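Local coordinates for protein laccase (Botrytis aclada, PDB 3SQR) that couples the one-electron oxidation of phenolic substrates to the reduction of dioxygen to water at its copper centres, probably in lignin degradation and detoxification, at residues 122-127 with 135-140; 126-131 with 163-168; 466-471 with 521-526; 471-476 with 496-501. All coordinates share one frame; numbering follows the deposited sequence.

Interaction 1 of 4, residues 122-127 with 135-140. With CU (copper (II) ion), chain F.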
# COMPACT_ATOMS: atom_id res chain seq x y z
N SER A 122 5.02 -11.32 8.67
CA SER A 122 6.06 -10.93 7.76
C SER A 122 5.70 -9.52 7.39
O SER A 122 4.59 -9.32 6.94
CB SER A 122 5.96 -11.74 6.49
OG SER A 122 7.09 -11.44 5.71
N ILE A 123 6.62 -8.58 7.57
CA ILE A 123 6.28 -7.16 7.47
C ILE A 123 6.92 -6.58 6.26
O ILE A 123 8.15 -6.64 6.12
CB ILE A 123 6.73 -6.39 8.69
CG1 ILE A 123 6.27 -7.07 9.96
CG2 ILE A 123 6.22 -4.87 8.64
CD1 ILE A 123 4.82 -7.45 10.09
N HIS A 124 6.09 -5.97 5.42
CA HIS A 124 6.48 -5.31 4.20
C HIS A 124 6.44 -3.76 4.40
O HIS A 124 5.61 -3.20 5.04
CB HIS A 124 5.57 -5.73 3.05
CG HIS A 124 5.75 -4.92 1.82
ND1 HIS A 124 6.93 -4.95 1.08
CD2 HIS A 124 4.89 -4.12 1.13
CE1 HIS A 124 6.81 -4.11 0.05
NE2 HIS A 124 5.58 -3.62 0.04
N TRP A 125 7.41 -3.13 3.77
CA TRP A 125 7.64 -1.67 3.87
C TRP A 125 7.20 -1.17 2.50
O TRP A 125 7.91 -1.34 1.50
CB TRP A 125 9.12 -1.41 4.23
CG TRP A 125 9.59 -2.43 5.23
CD1 TRP A 125 10.22 -3.64 4.96
CD2 TRP A 125 9.37 -2.40 6.63
NE1 TRP A 125 10.38 -4.32 6.11
CE2 TRP A 125 9.83 -3.62 7.14
CE3 TRP A 125 8.73 -1.50 7.51
CZ2 TRP A 125 9.70 -3.96 8.45
CZ3 TRP A 125 8.59 -1.84 8.83
CH2 TRP A 125 9.10 -3.06 9.31
N HIS A 126 5.96 -0.66 2.45
CA HIS A 126 5.31 -0.48 1.18
C HIS A 126 6.02 0.54 0.31
O HIS A 126 6.19 1.68 0.64
CB HIS A 126 3.80 -0.25 1.35
CG HIS A 126 3.11 -0.18 0.05
ND1 HIS A 126 2.08 -1.01 -0.28
CD2 HIS A 126 3.25 0.68 -0.98
CE1 HIS A 126 1.64 -0.70 -1.48
NE2 HIS A 126 2.36 0.31 -1.95
N GLY A 127 6.31 0.11 -0.91
CA GLY A 127 6.89 0.96 -1.91
C GLY A 127 8.38 1.18 -1.71
O GLY A 127 9.00 1.88 -2.51
N GLU A 135 15.96 -9.30 0.91
CA GLU A 135 15.58 -10.22 1.94
C GLU A 135 14.81 -9.55 3.10
O GLU A 135 14.33 -10.20 3.99
CB GLU A 135 16.80 -10.97 2.46
CG GLU A 135 17.73 -10.16 3.25
CD GLU A 135 18.71 -9.24 2.46
OE1 GLU A 135 18.68 -9.15 1.19
OE2 GLU A 135 19.57 -8.65 3.17
N TYR A 136 14.62 -8.24 3.01
CA TYR A 136 13.91 -7.52 4.01
C TYR A 136 12.65 -6.85 3.41
O TYR A 136 12.01 -6.04 4.08
CB TYR A 136 14.83 -6.50 4.67
CG TYR A 136 15.96 -7.20 5.43
CD1 TYR A 136 15.65 -8.17 6.40
CD2 TYR A 136 17.27 -6.97 5.11
CE1 TYR A 136 16.63 -8.83 7.08
CE2 TYR A 136 18.29 -7.61 5.81
CZ TYR A 136 17.96 -8.56 6.76
OH TYR A 136 18.95 -9.25 7.45
N ASP A 137 12.27 -7.28 2.21
CA ASP A 137 11.03 -6.82 1.62
C ASP A 137 9.75 -7.26 2.33
O ASP A 137 8.69 -6.65 2.20
CB ASP A 137 10.99 -7.18 0.14
CG ASP A 137 9.92 -6.48 -0.62
OD1 ASP A 137 9.78 -5.21 -0.44
OD2 ASP A 137 9.24 -7.13 -1.43
N GLY A 138 9.86 -8.35 3.08
CA GLY A 138 8.78 -8.82 3.95
C GLY A 138 7.65 -9.53 3.28
O GLY A 138 6.58 -9.62 3.85
N VAL A 139 7.90 -10.24 2.15
CA VAL A 139 6.87 -10.98 1.51
C VAL A 139 7.09 -12.45 1.88
O VAL A 139 8.04 -13.01 1.36
CB VAL A 139 6.87 -10.90 0.03
CG1 VAL A 139 5.72 -11.67 -0.60
CG2 VAL A 139 6.73 -9.33 -0.37
N PRO A 140 6.20 -13.01 2.66
CA PRO A 140 6.39 -14.42 3.05
C PRO A 140 6.14 -15.29 1.86
O PRO A 140 5.18 -15.06 1.09
CB PRO A 140 5.34 -14.60 4.15
CG PRO A 140 4.24 -13.68 3.78
CD PRO A 140 4.87 -12.52 3.06
CU CU F . 1.22 -2.61 0.51
O HOH W 1 9.67 -3.46 1.54

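Interaction 2 of 4, residues 126-131 with 163-168. With CU (copper (II) ion), chain F.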
# COMPACT_ATOMS: atom_id res chain seq x y z
N HIS A 126 5.96 -0.66 2.45
CA HIS A 126 5.31 -0.48 1.18
C HIS A 126 6.02 0.54 0.31
O HIS A 126 6.19 1.68 0.64
CB HIS A 126 3.80 -0.25 1.35
CG HIS A 126 3.11 -0.18 0.05
ND1 HIS A 126 2.08 -1.01 -0.28
CD2 HIS A 126 3.25 0.68 -0.98
CE1 HIS A 126 1.64 -0.70 -1.48
NE2 HIS A 126 2.36 0.31 -1.95
N GLY A 127 6.31 0.11 -0.91
CA GLY A 127 6.89 0.96 -1.91
C GLY A 127 8.38 1.18 -1.71
O GLY A 127 9.00 1.88 -2.51
N ILE A 128 8.96 0.56 -0.69
CA ILE A 128 10.35 0.73 -0.41
C ILE A 128 11.12 -0.12 -1.39
O ILE A 128 10.92 -1.30 -1.45
CB ILE A 128 10.71 0.41 1.08
CG1 ILE A 128 9.97 1.42 2.01
CG2 ILE A 128 12.21 0.59 1.33
CD1 ILE A 128 10.31 2.94 1.80
N ARG A 129 12.09 0.49 -2.04
CA ARG A 129 12.74 -0.15 -3.18
C ARG A 129 13.51 -1.42 -2.80
O ARG A 129 13.56 -2.35 -3.58
CB ARG A 129 13.67 0.86 -3.79
CG ARG A 129 14.21 0.46 -5.08
CD ARG A 129 15.23 1.47 -5.51
NE ARG A 129 15.68 1.24 -6.89
CZ ARG A 129 16.58 2.02 -7.49
NH1 ARG A 129 17.11 3.01 -6.84
NH2 ARG A 129 16.89 1.85 -8.76
N GLN A 130 14.13 -1.41 -1.61
CA GLN A 130 14.96 -2.48 -1.11
C GLN A 130 16.07 -2.86 -2.08
O GLN A 130 16.42 -4.02 -2.18
CB GLN A 130 14.11 -3.74 -0.83
CG GLN A 130 12.94 -3.50 0.17
CD GLN A 130 13.39 -3.27 1.58
OE1 GLN A 130 14.59 -3.30 1.89
NE2 GLN A 130 12.43 -3.04 2.47
N LEU A 131 16.66 -1.88 -2.69
CA LEU A 131 17.89 -2.10 -3.51
C LEU A 131 18.99 -2.71 -2.65
O LEU A 131 19.44 -2.13 -1.65
CB LEU A 131 18.30 -0.79 -4.15
CG LEU A 131 19.51 -0.78 -5.07
CD1 LEU A 131 19.30 -1.75 -6.16
CD2 LEU A 131 19.71 0.67 -5.61
N GLY A 163 8.98 10.59 1.23
CA GLY A 163 7.56 10.83 1.10
C GLY A 163 6.77 9.97 2.08
O GLY A 163 7.20 9.65 3.17
N THR A 164 5.56 9.68 1.66
CA THR A 164 4.58 8.97 2.45
C THR A 164 4.41 7.54 2.02
O THR A 164 4.07 7.23 0.88
CB THR A 164 3.21 9.66 2.27
OG1 THR A 164 3.32 11.04 2.65
CG2 THR A 164 2.14 8.98 3.10
N THR A 165 4.55 6.68 3.00
CA THR A 165 4.15 5.31 2.77
C THR A 165 3.71 4.70 4.08
O THR A 165 3.38 5.41 5.05
CB THR A 165 5.19 4.49 1.97
OG1 THR A 165 4.53 3.31 1.50
CG2 THR A 165 6.45 4.15 2.82
N TRP A 166 3.67 3.37 4.09
CA TRP A 166 3.13 2.65 5.21
C TRP A 166 3.85 1.33 5.25
O TRP A 166 4.44 0.93 4.26
CB TRP A 166 1.63 2.48 5.09
CG TRP A 166 1.06 1.78 3.87
CD1 TRP A 166 1.32 2.06 2.53
CD2 TRP A 166 0.07 0.76 3.86
NE1 TRP A 166 0.51 1.28 1.73
CE2 TRP A 166 -0.23 0.45 2.52
CE3 TRP A 166 -0.59 0.05 4.86
CZ2 TRP A 166 -1.13 -0.58 2.17
CZ3 TRP A 166 -1.51 -0.93 4.55
CH2 TRP A 166 -1.78 -1.26 3.20
N TYR A 167 3.80 0.69 6.40
CA TYR A 167 4.34 -0.68 6.51
C TYR A 167 3.19 -1.53 6.94
O TYR A 167 2.28 -1.08 7.66
CB TYR A 167 5.51 -0.76 7.49
CG TYR A 167 5.19 -0.39 8.90
CD1 TYR A 167 5.11 0.90 9.31
CD2 TYR A 167 5.01 -1.38 9.88
CE1 TYR A 167 4.83 1.23 10.66
CE2 TYR A 167 4.74 -1.06 11.19
CZ TYR A 167 4.63 0.26 11.57
OH TYR A 167 4.33 0.53 12.86
N HIS A 168 3.21 -2.82 6.55
CA HIS A 168 2.09 -3.64 6.91
C HIS A 168 2.45 -5.08 6.82
O HIS A 168 3.34 -5.43 6.10
CB HIS A 168 0.87 -3.37 6.04
CG HIS A 168 1.09 -3.55 4.56
ND1 HIS A 168 0.96 -4.76 3.92
CD2 HIS A 168 1.30 -2.63 3.59
CE1 HIS A 168 1.16 -4.58 2.61
NE2 HIS A 168 1.33 -3.29 2.39
CU CU F . 1.22 -2.61 0.51

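Interaction 3 of 4, residues 466-471 with 521-526. With CU (copper (II) ion), chain E; CU (copper (II) ion), chain D.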
# COMPACT_ATOMS: atom_id res chain seq x y z
N HIS A 466 0.05 -3.49 -7.16
CA HIS A 466 1.24 -3.06 -6.47
C HIS A 466 2.41 -3.89 -6.99
O HIS A 466 2.33 -5.13 -7.01
CB HIS A 466 1.08 -3.33 -4.98
CG HIS A 466 2.32 -3.06 -4.19
ND1 HIS A 466 2.67 -3.76 -3.05
CD2 HIS A 466 3.23 -2.08 -4.33
CE1 HIS A 466 3.80 -3.28 -2.60
NE2 HIS A 466 4.16 -2.26 -3.36
N LEU A 467 3.49 -3.21 -7.36
CA LEU A 467 4.75 -3.85 -7.73
C LEU A 467 5.79 -3.61 -6.65
O LEU A 467 6.02 -2.50 -6.27
CB LEU A 467 5.30 -3.24 -9.03
CG LEU A 467 6.71 -3.74 -9.47
CD1 LEU A 467 6.76 -5.23 -9.70
CD2 LEU A 467 7.17 -3.09 -10.79
N HIS A 468 6.45 -4.66 -6.17
CA HIS A 468 7.49 -4.56 -5.18
C HIS A 468 8.84 -4.26 -5.88
O HIS A 468 9.03 -4.60 -7.06
CB HIS A 468 7.57 -5.88 -4.41
CG HIS A 468 6.45 -6.11 -3.47
ND1 HIS A 468 6.65 -6.40 -2.14
CD2 HIS A 468 5.11 -6.09 -3.65
CE1 HIS A 468 5.48 -6.50 -1.54
NE2 HIS A 468 4.54 -6.34 -2.44
N GLY A 469 9.76 -3.74 -5.14
CA GLY A 469 11.15 -3.50 -5.61
C GLY A 469 11.39 -2.43 -6.66
O GLY A 469 12.50 -2.16 -7.03
N HIS A 470 10.33 -1.75 -7.09
CA HIS A 470 10.39 -0.78 -8.16
C HIS A 470 9.29 0.22 -8.07
O HIS A 470 8.14 -0.15 -7.77
CB HIS A 470 10.19 -1.38 -9.56
CG HIS A 470 11.17 -2.44 -9.89
ND1 HIS A 470 12.30 -2.16 -10.60
CD2 HIS A 470 11.23 -3.76 -9.57
CE1 HIS A 470 13.01 -3.27 -10.75
NE2 HIS A 470 12.39 -4.25 -10.13
N ASP A 471 9.62 1.44 -8.45
CA ASP A 471 8.58 2.32 -8.97
C ASP A 471 8.39 1.99 -10.44
O ASP A 471 9.37 1.75 -11.14
CB ASP A 471 8.95 3.77 -8.94
CG ASP A 471 8.95 4.36 -7.54
OD1 ASP A 471 8.37 3.80 -6.61
OD2 ASP A 471 9.50 5.42 -7.41
N SER A 521 13.45 -10.94 -6.20
CA SER A 521 12.23 -11.61 -6.47
C SER A 521 11.15 -10.69 -5.98
O SER A 521 10.96 -10.55 -4.77
CB SER A 521 12.21 -12.91 -5.72
OG SER A 521 12.49 -12.70 -4.35
N TRP A 522 10.43 -10.14 -6.94
CA TRP A 522 9.51 -9.04 -6.69
C TRP A 522 8.06 -9.40 -6.96
O TRP A 522 7.67 -9.67 -8.08
CB TRP A 522 9.95 -7.84 -7.53
CG TRP A 522 11.35 -7.50 -7.27
CD1 TRP A 522 12.38 -7.48 -8.17
CD2 TRP A 522 11.92 -7.13 -6.03
NE1 TRP A 522 13.51 -7.14 -7.59
CE2 TRP A 522 13.29 -6.87 -6.27
CE3 TRP A 522 11.41 -6.89 -4.76
CZ2 TRP A 522 14.15 -6.44 -5.30
CZ3 TRP A 522 12.29 -6.46 -3.76
CH2 TRP A 522 13.66 -6.26 -4.04
N LEU A 523 7.28 -9.38 -5.92
CA LEU A 523 5.87 -9.67 -6.00
C LEU A 523 5.11 -8.55 -6.73
O LEU A 523 5.44 -7.36 -6.58
CB LEU A 523 5.29 -9.85 -4.60
CG LEU A 523 3.84 -10.33 -4.52
CD1 LEU A 523 3.76 -11.80 -5.08
CD2 LEU A 523 3.32 -10.26 -3.12
N LEU A 524 4.14 -8.92 -7.55
CA LEU A 524 3.21 -7.95 -8.10
C LEU A 524 1.83 -8.55 -7.87
O LEU A 524 1.61 -9.72 -8.10
CB LEU A 524 3.44 -7.75 -9.60
CG LEU A 524 2.36 -6.90 -10.29
CD1 LEU A 524 2.98 -6.05 -11.39
CD2 LEU A 524 1.21 -7.82 -10.80
N HIS A 525 0.92 -7.76 -7.33
CA HIS A 525 -0.35 -8.28 -6.95
C HIS A 525 -1.39 -7.22 -6.82
O HIS A 525 -1.05 -6.04 -6.68
CB HIS A 525 -0.23 -9.01 -5.61
CG HIS A 525 0.12 -8.11 -4.48
ND1 HIS A 525 -0.81 -7.68 -3.56
CD2 HIS A 525 1.30 -7.55 -4.13
CE1 HIS A 525 -0.20 -6.93 -2.66
NE2 HIS A 525 1.07 -6.81 -3.00
N CYS A 526 -2.64 -7.64 -6.94
CA CYS A 526 -3.76 -6.79 -6.54
C CYS A 526 -3.69 -6.60 -5.02
O CYS A 526 -3.47 -7.57 -4.26
CB CYS A 526 -5.08 -7.45 -6.90
SG CYS A 526 -6.41 -6.41 -6.42
CU CU E . 2.63 -6.28 -1.87
CU CU D . -8.26 -7.21 -7.38
O HOH W 2 1.72 -4.99 -0.50

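Interaction 4 of 4, residues 471-476 with 496-501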
# COMPACT_ATOMS: atom_id res chain seq x y z
N ASP A 471 9.62 1.44 -8.45
CA ASP A 471 8.58 2.32 -8.97
C ASP A 471 8.39 1.99 -10.44
O ASP A 471 9.37 1.75 -11.14
CB ASP A 471 8.95 3.77 -8.94
CG ASP A 471 8.95 4.36 -7.54
OD1 ASP A 471 8.37 3.80 -6.61
OD2 ASP A 471 9.50 5.42 -7.41
N PHE A 472 7.14 1.93 -10.88
CA PHE A 472 6.87 1.69 -12.30
C PHE A 472 6.39 2.94 -12.98
O PHE A 472 5.98 3.89 -12.32
CB PHE A 472 5.94 0.53 -12.51
CG PHE A 472 4.63 0.66 -11.80
CD1 PHE A 472 3.74 1.68 -12.10
CD2 PHE A 472 4.30 -0.24 -10.83
CE1 PHE A 472 2.54 1.75 -11.41
CE2 PHE A 472 3.08 -0.19 -10.16
CZ PHE A 472 2.23 0.80 -10.44
N PHE A 473 6.42 2.88 -14.31
CA PHE A 473 5.95 3.98 -15.15
C PHE A 473 4.67 3.53 -15.77
O PHE A 473 4.60 2.42 -16.34
CB PHE A 473 7.00 4.18 -16.24
CG PHE A 473 8.31 4.71 -15.77
CD1 PHE A 473 9.19 3.98 -15.01
CD2 PHE A 473 8.69 6.00 -16.10
CE1 PHE A 473 10.44 4.52 -14.63
CE2 PHE A 473 9.91 6.50 -15.73
CZ PHE A 473 10.75 5.80 -15.00
N ILE A 474 3.61 4.32 -15.61
CA ILE A 474 2.32 3.96 -16.18
C ILE A 474 2.32 4.39 -17.65
O ILE A 474 2.00 5.53 -17.96
CB ILE A 474 1.22 4.61 -15.44
CG1 ILE A 474 1.30 4.30 -13.93
CG2 ILE A 474 -0.12 4.19 -16.05
CD1 ILE A 474 0.04 4.83 -13.14
N VAL A 475 2.77 3.50 -18.51
CA VAL A 475 2.83 3.82 -19.94
C VAL A 475 1.43 3.78 -20.61
O VAL A 475 1.18 4.45 -21.62
CB VAL A 475 3.90 3.04 -20.66
CG1 VAL A 475 5.30 3.33 -19.91
CG2 VAL A 475 3.62 1.56 -20.83
N ALA A 476 0.52 3.07 -19.99
CA ALA A 476 -0.88 3.03 -20.43
C ALA A 476 -1.75 2.52 -19.28
O ALA A 476 -1.43 1.56 -18.59
CB ALA A 476 -1.03 2.07 -21.62
N PRO A 496 5.87 9.43 -18.03
CA PRO A 496 4.51 9.08 -17.65
C PRO A 496 4.38 9.04 -16.12
O PRO A 496 5.36 9.22 -15.42
CB PRO A 496 4.33 7.71 -18.23
CG PRO A 496 5.70 7.14 -18.16
CD PRO A 496 6.61 8.24 -18.45
N PRO A 497 3.16 8.91 -15.60
CA PRO A 497 3.10 8.75 -14.14
C PRO A 497 4.01 7.64 -13.63
O PRO A 497 4.28 6.66 -14.31
CB PRO A 497 1.63 8.41 -13.86
CG PRO A 497 0.90 8.82 -15.15
CD PRO A 497 1.88 8.69 -16.24
N ARG A 498 4.48 7.82 -12.41
CA ARG A 498 5.46 6.90 -11.86
C ARG A 498 5.14 6.78 -10.39
O ARG A 498 5.02 7.79 -9.69
CB ARG A 498 6.88 7.46 -12.07
CG ARG A 498 8.04 6.57 -11.65
CD ARG A 498 9.36 7.16 -12.10
NE ARG A 498 9.82 8.28 -11.31
CZ ARG A 498 10.02 9.53 -11.75
NH1 ARG A 498 9.73 9.84 -12.97
NH2 ARG A 498 10.50 10.46 -10.96
N ARG A 499 4.97 5.53 -9.95
CA ARG A 499 4.50 5.26 -8.64
C ARG A 499 4.63 3.77 -8.37
O ARG A 499 5.31 3.04 -9.11
CB ARG A 499 3.05 5.76 -8.50
CG ARG A 499 2.00 4.93 -9.26
CD ARG A 499 0.57 5.51 -9.18
NE ARG A 499 0.21 5.87 -7.80
CZ ARG A 499 -0.75 6.73 -7.47
NH1 ARG A 499 -1.42 7.39 -8.39
NH2 ARG A 499 -0.94 7.02 -6.19
N ASP A 500 4.04 3.28 -7.28
CA ASP A 500 4.13 1.82 -7.03
C ASP A 500 2.83 1.04 -6.88
O ASP A 500 2.84 -0.19 -6.88
CB ASP A 500 5.05 1.56 -5.79
CG ASP A 500 4.54 2.19 -4.52
OD1 ASP A 500 3.46 1.76 -4.08
OD2 ASP A 500 5.23 3.13 -3.99
N VAL A 501 1.70 1.75 -6.89
CA VAL A 501 0.37 1.09 -6.94
C VAL A 501 -0.46 1.80 -8.00
O VAL A 501 -0.57 3.03 -8.02
CB VAL A 501 -0.40 1.12 -5.60
CG1 VAL A 501 -1.76 0.52 -5.79
CG2 VAL A 501 0.32 0.38 -4.52
O HOH W 3 6.33 5.20 -5.21

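Interaction 1 of 4, residues 122-127 with 135-140
A chi1 of 170° in His124 sets CG beside its own carbonyl carbon and brings ND1 to the main chain of Asp137, and a similar turn in Ser122 (chi1 -173°) carries OG to Gly138. The contact sets the short edge strand 123-125 of the first cupredoxin domain against the loop that follows it, at the trinuclear copper cluster. His124 ND1 gives its hydrogen to Asp137 O at 2.7 Å; the oxygen lies in the plane of the imidazole and the ring nitrogen in the plane of the carbonyl, so this bond fixes the ring's rotation. Using ND1 in this way is consistent with NE2 serving as a type 2 copper ligand, as in relatives. The Asp137 carboxylate runs alongside the same ring with its plane nearly perpendicular to it, and its OD2 accepts a hydrogen bond from His468, so one residue, through its backbone O and its carboxylate, positions two cluster histidines. A water lies within hydrogen-bonding distance of both Asp137 OD1 (2.6 Å) and Trp125 O (2.8 Å). The indole of Trp125 presents the NE1 edge to Tyr136 O, while the Tyr136 hydroxyl is engaged by Asp553. Glycine suits position 138 because the backbone phi is positive and, with no side chain facing the strand, its CA comes within 3.1 Å of Ile123 O in a C-H...O contact. Ser122 OG sits above the Gly138 carbonyl plane and donates to Gly138 O at 2.7 Å. Pro140 CD lies 3.6 Å from Ser122 OG.

Interaction 2 of 4, residues 126-131 with 163-168
His126 makes nearly all of this contact, its side chain pointing at strand 163-168. Its backbone N donates to Trp166 O at 2.8 Å, and its O accepts from Thr165 OG1; that second bond measures 2.5 Å, so short that its exact length is doubtful. A threonine serves well here, for with OG1 anti to its backbone nitrogen (chi1 -164°) the hydroxyl reaches the carbonyl while CG2 stays beside it for apolar packing. The imidazole lies over the five-membered ring of the Trp166 indole in an offset stack, the ring planes only 23° apart, with Trp166 NE1 3.4 Å from His126 CG. His126 CB adds a CH-pi contact over the same ring. Farther along the strand, His168 comes to His126 rim to rim, neither ring over the other's face, and the two share one type 3 copper: His126 ND1 and His168 NE2 each bind it at 2.0 Å, with His527 as the third histidine. NE2 of His126 is hydrogen-bonded to Asp500. Gly127, with its positive phi, then turns the chain, and Ile128 lets CD1 lean toward Thr165 CG2 at 4.2 Å. With both nitrogens of the His126 ring engaged and a flat indole at its face, the imidazole's rotation is fixed, which probably helps hold the ring in the orientation that binds copper.

Interaction 3 of 4, residues 466-471 with 521-526
The His-X-His motif carrying His466 and His468 pairs here with the strand that leads into the His-Cys-His motif of multicopper oxidases, in the third cupredoxin domain. His466 and His525 form an antiparallel hydrogen-bonded pair, with His466 N donating to His525 O at 2.8 Å and His525 N to His466 O at 3.0 Å. Just past the paired residues, His468 N donates to Leu523 O. His468 NE2 and His525 NE2 each bind a type 3 copper at 2.0 Å, their rings rim to rim; His170 and a water 2.1 Å from the metal are further ligands, and His466 ND1 lies 2.8 Å from it, a long approach. That water is also hydrogen-bonded to His466 ND1. CB of Leu523 covers a face of the His468 ring, and His525 ND1 donates to Cys526 O from above the carbonyl plane, which steadies the ligand ring. Next along the strand, Cys526 SG binds the type 1 copper at 2.2 Å. Glycine suits position 469 because its bare CA settles 3.6 Å above the centroid of the six-membered ring of Trp522; His470 meets the five-membered ring edge-to-face. Strand 520-526 lies between 463-467 and 537-542, and Leu467 and Leu524 pack toward strand 509-515.

Interaction 4 of 4, residues 471-476 with 496-501
Phe472, with its ring swung between the backbone N and carbonyl carbon (chi1 56°), folds over the neighbouring strand so that Arg499 O sits 3.5 Å above the centre of the ring. The far rim of the ring lies against the backbone of Asp500 and Val501, CE2 of Phe472 3.3 Å from Asp500 O. On the opposite side of the ribbon Phe473 is wedged between two bumps: Arg498 CD rides over its face, 3.5 Å from CZ, and Pro496 CG butts against its edge. The long chain of Arg498, bent at chi3 (76°), lays its CD on the ring while its guanidinium reaches on to Leu380 O and the hydroxyl of Tyr59. Ile474 crosses Pro497 at about a right angle, CD1 resting 4.0 Å from Pro497 CB, so a branched side chain fits against the compact, rigid ring of a proline. Beneath these shapes runs a short antiparallel ladder: Phe472 and Arg499 exchange N-H...O bonds in both directions, and Ile474 N donates to Pro497 O at 2.8 Å. Ile474 also centres an inverse gamma turn, closed by a weak bond from Val475 N to Phe473 O. At the other end the like-charged Asp471 and Asp500 are bridged by a water that donates to Asp471 OD1 and to Asp500 OD2, while Arg310 makes a salt bridge to Asp500 that probably eases the repulsion. Strand 498-499 is the outermost of its sheet; 472-478 is the next strand in, and beyond it lies 509-515, whose Ala511 is faced by both Val475 and Ala476 in a beta bulge of the classic kind.

Overall arrangement
Interactions 1 and 2 follow one another through His126 in the first cupredoxin domain, and interactions 3 and 4 share Asp471 in the third; the copper cluster lies between the two pairs. Asp137 OD2 of interaction 1 meets His468 ND1 of interaction 3 at 2.8 Å, tying the domains together on one side. On another, His126 NE2 of interaction 2 meets Asp500 OD1 of interaction 4 at 2.8 Å, so Asp500 of interaction 4, whose centre is about 20 Å from that of interaction 1, is a second-shell residue. Leu467 N lies 3.1 Å from Asp500 O, joining interaction 3 to interaction 4. Cys526 and His525, adjacent in interaction 3, link the type 1 copper with the cluster.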